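Local atomic coordinates of extracellular ligand-binding receptor (Desulfohalobium retbaense DSM 5692, PDB entry 5ERE), a protein that probably senses small ligands outside the cell, pairing a periplasmic-binding-protein region that holds 2-oxo-4-methylpentanoic acid with a tandem PAS-like sensor region that binds cytosine. Residues S407-I412 against I427-G432; P421-A426 against V434-E439. All coordinates share one frame; numbering follows the deposited sequence.

Contact 1 (S407-I412 against I427-G432); sequences SGQEQI and IKMVEG. With CYT (6-aminopyrimidin-2(1H)-one), chain C.
Q409 and I427 mark the closest backbone approach of the two segments, with CA atoms 8.2 Å apart, so the backbones stay separate and side chains and a bound cytosine fill the interval. Q409 occupies the N-cap of helix 410-418, while residues 429-432 form a type I turn closed by the amide of G432 on the carbonyl of M429. Direct contact is modest, burying 212 Å² in all. The CD1 methyl of I427 lies 4.0 Å from Q409 CB, and it also meets the side chain of Q411, whose OE1 is buried without a polar partner in the model. Beyond CG the Q409 chain is extended (chi2 -173°), which carries its amide to the base. There NE2 donates an almost straight hydrogen bond to cytosine O2, 2.9 Å long at 171°. The backbone N of V430 donates a second, 3.0 Å from the same O2, so one donor from each segment grips this oxygen. Q409 OE1 accepts from Q411 NE2 at 2.9 Å, in its own carbonyl plane; together with the NE2 bond to O2, this settles which way round the amide lies, and Q411 NE2 also reaches D437. From the turn, the carboxylate of E431 takes two bonds from the base: N3 to OE1 at 2.7 Å and N4 to OE2 at 2.8 Å. N380 is a further donor to OE2. The selenium of M429, a selenomethionine, sits over the ring face, 3.4 Å from cytosine C2. The E431 carboxylate facing N3 and N4, and the donors Q409 NE2 and V430 N facing O2, together match the polar edge of the base. Since N3 donates to E431, the base may be bound protonated or as the N3-H tautomer; only the former would add an ionic component.

Contact 2 (P421-A426 against V434-E439); sequences PVLSQA and VGIDLE. With CYT (6-aminopyrimidin-2(1H)-one), chain C.
V422 pairs with E439 and L423 with L438, as hydrogen-bonded and non-hydrogen-bonded antiparallel pairs respectively, and the end-to-end directions of the two segments differ by 177°. Among backbone bonds, V422 N donates to E439 O and E439 N returns the bond to V422 O, both at 2.9 Å; S424 N then donates to D437 O at 2.8 Å. The next link uses a side chain. With OG placed between its backbone N and carbonyl carbon (chi1 76°), S424 turns the hydroxyl to face D437 N, which donates to it at 2.8 Å along a nearly straight line (175°). The same OG donates to Q425 O, so the hydroxyl is held from two directions where regular ladder pairing stops. Further along, A426 CA makes a CA-H...O contact of 3.2 Å with G435 O. Apolar contacts include L423 CD1 on I436 CG2 at 3.6 Å and on L438 CB, while the CB methyl of A426 meets CG1 of both V434 and I436. V422 and E439 run side by side on the other face. Acidic groups there approach the bound cytosine: D437 OD2 lies 3.2 Å from C6, with S454 binding D437 OD1 and S452 binding E439 OE1. Strand 449-457 pairs with the far edge of 434-443. Helix 410-418 packs on V422 and S424, whereas L423 and L438 face helix 324-357 and L423 and I436 also touch Y555 of strand 553-561.

The centres of contacts 1 and 2 lie about 8 Å apart within the Cache-type sensor region, and their segments alternate along the chain: 407-412, 421-426, 427-432, 434-439. Helix 410-418 thus leads into strand 422-423, then 427-428, and both short strands pair antiparallel with strand 434-443 in one sheet. I427 O and G435 N, 2.8 Å apart and probably hydrogen-bonded, stitch the contacts together, as does packing of I412 CD1 on E439 OE2. Contact 1 supplies the groups that hydrogen-bond cytosine. In contact 2 the same sheet segment, 434-439, both pairs with 421-426 and lends D437 and E439 to the wall of the cytosine pocket, consistent with a sensor pocket built on this sheet.

Contact 1 (S407-I412 against I427-G432)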
loop_
_atom_site.group_PDB
_atom_site.type_symbol
_atom_site.label_atom_id
_atom_site.label_comp_id
_atom_site.label_asym_id
_atom_site.label_seq_id
_atom_site.Cartn_x
_atom_site.Cartn_y
_atom_site.Cartn_z
ATOM N N SER A 407 11.571 31.494 -26.190
ATOM C CA SER A 407 12.878 31.296 -26.829
ATOM C C SER A 407 14.042 31.299 -25.814
ATOM O O SER A 407 15.142 30.860 -26.141
ATOM C CB SER A 407 13.135 32.365 -27.900
ATOM O OG SER A 407 13.258 33.649 -27.329
ATOM N N GLY A 408 13.768 31.782 -24.603
ATOM C CA GLY A 408 14.739 31.864 -23.518
ATOM C C GLY A 408 14.655 30.695 -22.543
ATOM O O GLY A 408 15.441 30.608 -21.611
ATOM N N GLN A 409 13.716 29.774 -22.753
ATOM C CA GLN A 409 13.630 28.605 -21.883
ATOM C C GLN A 409 14.811 27.658 -22.191
ATOM O O GLN A 409 15.164 27.425 -23.349
ATOM C CB GLN A 409 12.270 27.904 -22.035
ATOM C CG GLN A 409 11.108 28.753 -21.491
ATOM C CD GLN A 409 9.747 28.038 -21.463
ATOM O OE1 GLN A 409 9.613 26.867 -21.838
ATOM N NE2 GLN A 409 8.729 28.766 -21.042
ATOM N N GLU A 410 15.421 27.131 -21.149
ATOM C CA GLU A 410 16.709 26.428 -21.321
ATOM C C GLU A 410 16.603 25.255 -22.332
ATOM O O GLU A 410 17.482 25.083 -23.177
ATOM C CB GLU A 410 17.235 25.958 -19.954
ATOM C CG GLU A 410 16.475 24.820 -19.259
ATOM C CD GLU A 410 16.875 23.443 -19.786
ATOM O OE1 GLU A 410 16.066 22.498 -19.659
ATOM O OE2 GLU A 410 17.994 23.310 -20.341
ATOM N N GLN A 411 15.512 24.486 -22.281
ATOM C CA GLN A 411 15.331 23.350 -23.210
ATOM C C GLN A 411 15.121 23.796 -24.648
ATOM O O GLN A 411 15.486 23.077 -25.583
ATOM C CB GLN A 411 14.162 22.456 -22.771
ATOM C CG GLN A 411 12.735 22.888 -23.195
ATOM C CD GLN A 411 12.213 24.050 -22.359
ATOM O OE1 GLN A 411 12.967 24.685 -21.638
ATOM N NE2 GLN A 411 10.903 24.277 -22.403
ATOM N N ILE A 412 14.531 24.977 -24.821
ATOM C CA ILE A 412 14.204 25.507 -26.138
ATOM C C ILE A 412 15.494 25.977 -26.823
ATOM O O ILE A 412 15.694 25.800 -28.022
ATOM C CB ILE A 412 13.187 26.694 -26.050
ATOM C CG1 ILE A 412 11.820 26.228 -25.546
ATOM C CG2 ILE A 412 13.067 27.424 -27.385
ATOM C CD1 ILE A 412 11.097 25.285 -26.456
ATOM N N ILE A 427 10.989 23.811 -14.703
ATOM C CA ILE A 427 11.099 25.264 -14.784
ATOM C C ILE A 427 9.691 25.832 -14.822
ATOM O O ILE A 427 8.733 25.103 -15.057
ATOM C CB ILE A 427 11.900 25.746 -16.040
ATOM C CG1 ILE A 427 11.219 25.239 -17.346
ATOM C CG2 ILE A 427 13.383 25.291 -15.982
ATOM C CD1 ILE A 427 11.811 25.823 -18.645
ATOM N N LYS A 428 9.572 27.130 -14.582
ATOM C CA LYS A 428 8.266 27.809 -14.617
ATOM C C LYS A 428 7.778 27.938 -16.064
ATOM O O LYS A 428 8.465 28.459 -16.943
ATOM C CB LYS A 428 8.354 29.181 -13.933
ATOM C CG LYS A 428 7.020 29.958 -13.848
ATOM C CD LYS A 428 6.059 29.397 -12.792
ATOM C CE LYS A 428 4.783 30.242 -12.687
ATOM N NZ LYS A 428 4.995 31.588 -12.057
HETATM N N MSE A 429 6.588 27.419 -16.313
HETATM C CA MSE A 429 6.010 27.435 -17.646
HETATM C C MSE A 429 5.031 28.630 -17.775
HETATM O O MSE A 429 4.524 29.101 -16.760
HETATM C CB MSE A 429 5.301 26.109 -17.895
HETATM C CG MSE A 429 6.196 24.889 -17.748
HETATM SE SE MSE A 429 7.503 24.805 -19.210
HETATM C CE MSE A 429 8.580 23.282 -18.561
ATOM N N VAL A 430 4.752 29.097 -18.999
ATOM C CA VAL A 430 3.794 30.214 -19.192
ATOM C C VAL A 430 2.416 29.866 -18.667
ATOM O O VAL A 430 1.615 30.760 -18.356
ATOM C CB VAL A 430 3.645 30.645 -20.681
ATOM C CG1 VAL A 430 4.916 31.273 -21.194
ATOM C CG2 VAL A 430 3.214 29.487 -21.570
ATOM N N GLU A 431 2.142 28.561 -18.580
ATOM C CA GLU A 431 0.867 28.066 -18.079
ATOM C C GLU A 431 0.645 28.334 -16.588
ATOM O O GLU A 431 -0.473 28.172 -16.107
ATOM C CB GLU A 431 0.752 26.562 -18.355
ATOM C CG GLU A 431 0.515 26.229 -19.812
ATOM C CD GLU A 431 1.739 26.217 -20.699
ATOM O OE1 GLU A 431 2.901 26.465 -20.243
ATOM O OE2 GLU A 431 1.526 25.954 -21.899
ATOM N N GLY A 432 1.708 28.726 -15.874
ATOM C CA GLY A 432 1.615 29.153 -14.485
ATOM C C GLY A 432 2.110 28.206 -13.402
ATOM O O GLY A 432 1.739 28.359 -12.241
HETATM N N3 CYT C . 4.803 25.859 -22.066
HETATM C C4 CYT C . 4.680 24.854 -22.933
HETATM N N1 CYT C . 7.146 25.924 -22.489
HETATM C C2 CYT C . 6.021 26.420 -21.817
HETATM O O2 CYT C . 6.162 27.340 -20.981
HETATM N N4 CYT C . 3.432 24.349 -23.143
HETATM C C5 CYT C . 5.821 24.328 -23.634
HETATM C C6 CYT C . 7.019 24.883 -23.387
#

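Contact 2 (P421-A426 against V434-E439)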
loop_
_atom_site.group_PDB
_atom_site.type_symbol
_atom_site.label_atom_id
_atom_site.label_comp_id
_atom_site.label_asym_id
_atom_site.label_seq_id
_atom_site.Cartn_x
_atom_site.Cartn_y
_atom_site.Cartn_z
ATOM N N PRO A 421 15.775 16.241 -29.998
ATOM C CA PRO A 421 14.795 16.251 -28.908
ATOM C C PRO A 421 15.401 16.665 -27.582
ATOM O O PRO A 421 16.575 16.430 -27.343
ATOM C CB PRO A 421 14.332 14.803 -28.816
ATOM C CG PRO A 421 14.734 14.167 -30.104
ATOM C CD PRO A 421 15.937 14.899 -30.588
ATOM N N VAL A 422 14.580 17.233 -26.719
ATOM C CA VAL A 422 15.018 17.623 -25.373
ATOM C C VAL A 422 13.945 17.270 -24.339
ATOM O O VAL A 422 12.741 17.144 -24.659
ATOM C CB VAL A 422 15.344 19.125 -25.308
ATOM C CG1 VAL A 422 16.524 19.465 -26.222
ATOM C CG2 VAL A 422 14.112 19.993 -25.694
ATOM N N LEU A 423 14.390 17.061 -23.103
ATOM C CA LEU A 423 13.514 16.998 -21.939
ATOM C C LEU A 423 13.965 18.128 -21.056
ATOM O O LEU A 423 15.150 18.204 -20.747
ATOM C CB LEU A 423 13.596 15.640 -21.208
ATOM C CG LEU A 423 12.657 15.473 -19.994
ATOM C CD1 LEU A 423 11.159 15.404 -20.449
ATOM C CD2 LEU A 423 12.999 14.271 -19.160
ATOM N N SER A 424 13.048 19.012 -20.643
ATOM C CA SER A 424 13.468 20.169 -19.854
ATOM C C SER A 424 13.758 19.798 -18.401
ATOM O O SER A 424 13.331 18.757 -17.896
ATOM C CB SER A 424 12.403 21.287 -19.888
ATOM O OG SER A 424 11.299 20.971 -19.059
ATOM N N GLN A 425 14.513 20.668 -17.733
ATOM C CA GLN A 425 14.548 20.718 -16.283
ATOM C C GLN A 425 13.171 21.181 -15.811
ATOM O O GLN A 425 12.415 21.682 -16.609
ATOM C CB GLN A 425 15.607 21.721 -15.794
ATOM C CG GLN A 425 17.000 21.543 -16.316
ATOM C CD GLN A 425 17.658 20.247 -15.835
ATOM O OE1 GLN A 425 17.230 19.636 -14.847
ATOM N NE2 GLN A 425 18.701 19.822 -16.539
ATOM N N ALA A 426 12.879 21.064 -14.521
ATOM C CA ALA A 426 11.625 21.581 -13.954
ATOM C C ALA A 426 11.671 23.104 -13.815
ATOM O O ALA A 426 12.348 23.628 -12.943
ATOM C CB ALA A 426 11.365 20.932 -12.611
ATOM N N VAL A 434 5.532 25.216 -12.166
ATOM C CA VAL A 434 6.839 24.599 -12.405
ATOM C C VAL A 434 6.584 23.209 -12.996
ATOM O O VAL A 434 6.006 22.340 -12.330
ATOM C CB VAL A 434 7.647 24.497 -11.124
ATOM C CG1 VAL A 434 8.993 23.878 -11.346
ATOM C CG2 VAL A 434 7.829 25.889 -10.527
ATOM N N GLY A 435 6.979 23.014 -14.244
ATOM C CA GLY A 435 6.722 21.745 -14.896
ATOM C C GLY A 435 7.895 21.262 -15.722
ATOM O O GLY A 435 8.977 21.845 -15.707
ATOM N N ILE A 436 7.639 20.195 -16.469
ATOM C CA ILE A 436 8.639 19.522 -17.317
ATOM C C ILE A 436 8.059 19.302 -18.726
ATOM O O ILE A 436 6.944 18.798 -18.854
ATOM C CB ILE A 436 9.078 18.162 -16.715
ATOM C CG1 ILE A 436 9.840 18.392 -15.408
ATOM C CG2 ILE A 436 9.973 17.385 -17.706
ATOM C CD1 ILE A 436 9.984 17.140 -14.566
ATOM N N ASP A 437 8.812 19.792 -19.719
ATOM C CA ASP A 437 8.491 19.845 -21.147
ATOM C C ASP A 437 9.315 18.825 -21.947
ATOM O O ASP A 437 10.543 18.796 -21.825
ATOM C CB ASP A 437 8.779 21.276 -21.660
ATOM C CG ASP A 437 8.399 21.481 -23.138
ATOM O OD1 ASP A 437 7.540 20.756 -23.657
ATOM O OD2 ASP A 437 8.962 22.394 -23.778
ATOM N N LEU A 438 8.661 17.981 -22.743
ATOM C CA LEU A 438 9.362 17.103 -23.681
ATOM C C LEU A 438 9.107 17.598 -25.090
ATOM O O LEU A 438 7.940 17.696 -25.509
ATOM C CB LEU A 438 8.897 15.648 -23.515
ATOM C CG LEU A 438 9.390 14.590 -24.512
ATOM C CD1 LEU A 438 10.873 14.521 -24.608
ATOM C CD2 LEU A 438 8.847 13.244 -24.083
ATOM N N GLU A 439 10.176 17.938 -25.811
ATOM C CA GLU A 439 10.041 18.474 -27.178
ATOM C C GLU A 439 10.814 17.707 -28.228
ATOM O O GLU A 439 11.938 17.261 -27.996
ATOM C CB GLU A 439 10.490 19.926 -27.246
ATOM C CG GLU A 439 9.778 20.868 -26.270
ATOM C CD GLU A 439 9.203 22.147 -26.916
ATOM O OE1 GLU A 439 9.182 22.273 -28.166
ATOM O OE2 GLU A 439 8.740 23.034 -26.155
HETATM N N3 CYT C . 4.803 25.859 -22.066
HETATM C C4 CYT C . 4.680 24.854 -22.933
HETATM N N1 CYT C . 7.146 25.924 -22.489
HETATM C C2 CYT C . 6.021 26.420 -21.817
HETATM O O2 CYT C . 6.162 27.340 -20.981
HETATM N N4 CYT C . 3.432 24.349 -23.143
HETATM C C5 CYT C . 5.821 24.328 -23.634
HETATM C C6 CYT C . 7.019 24.883 -23.387
#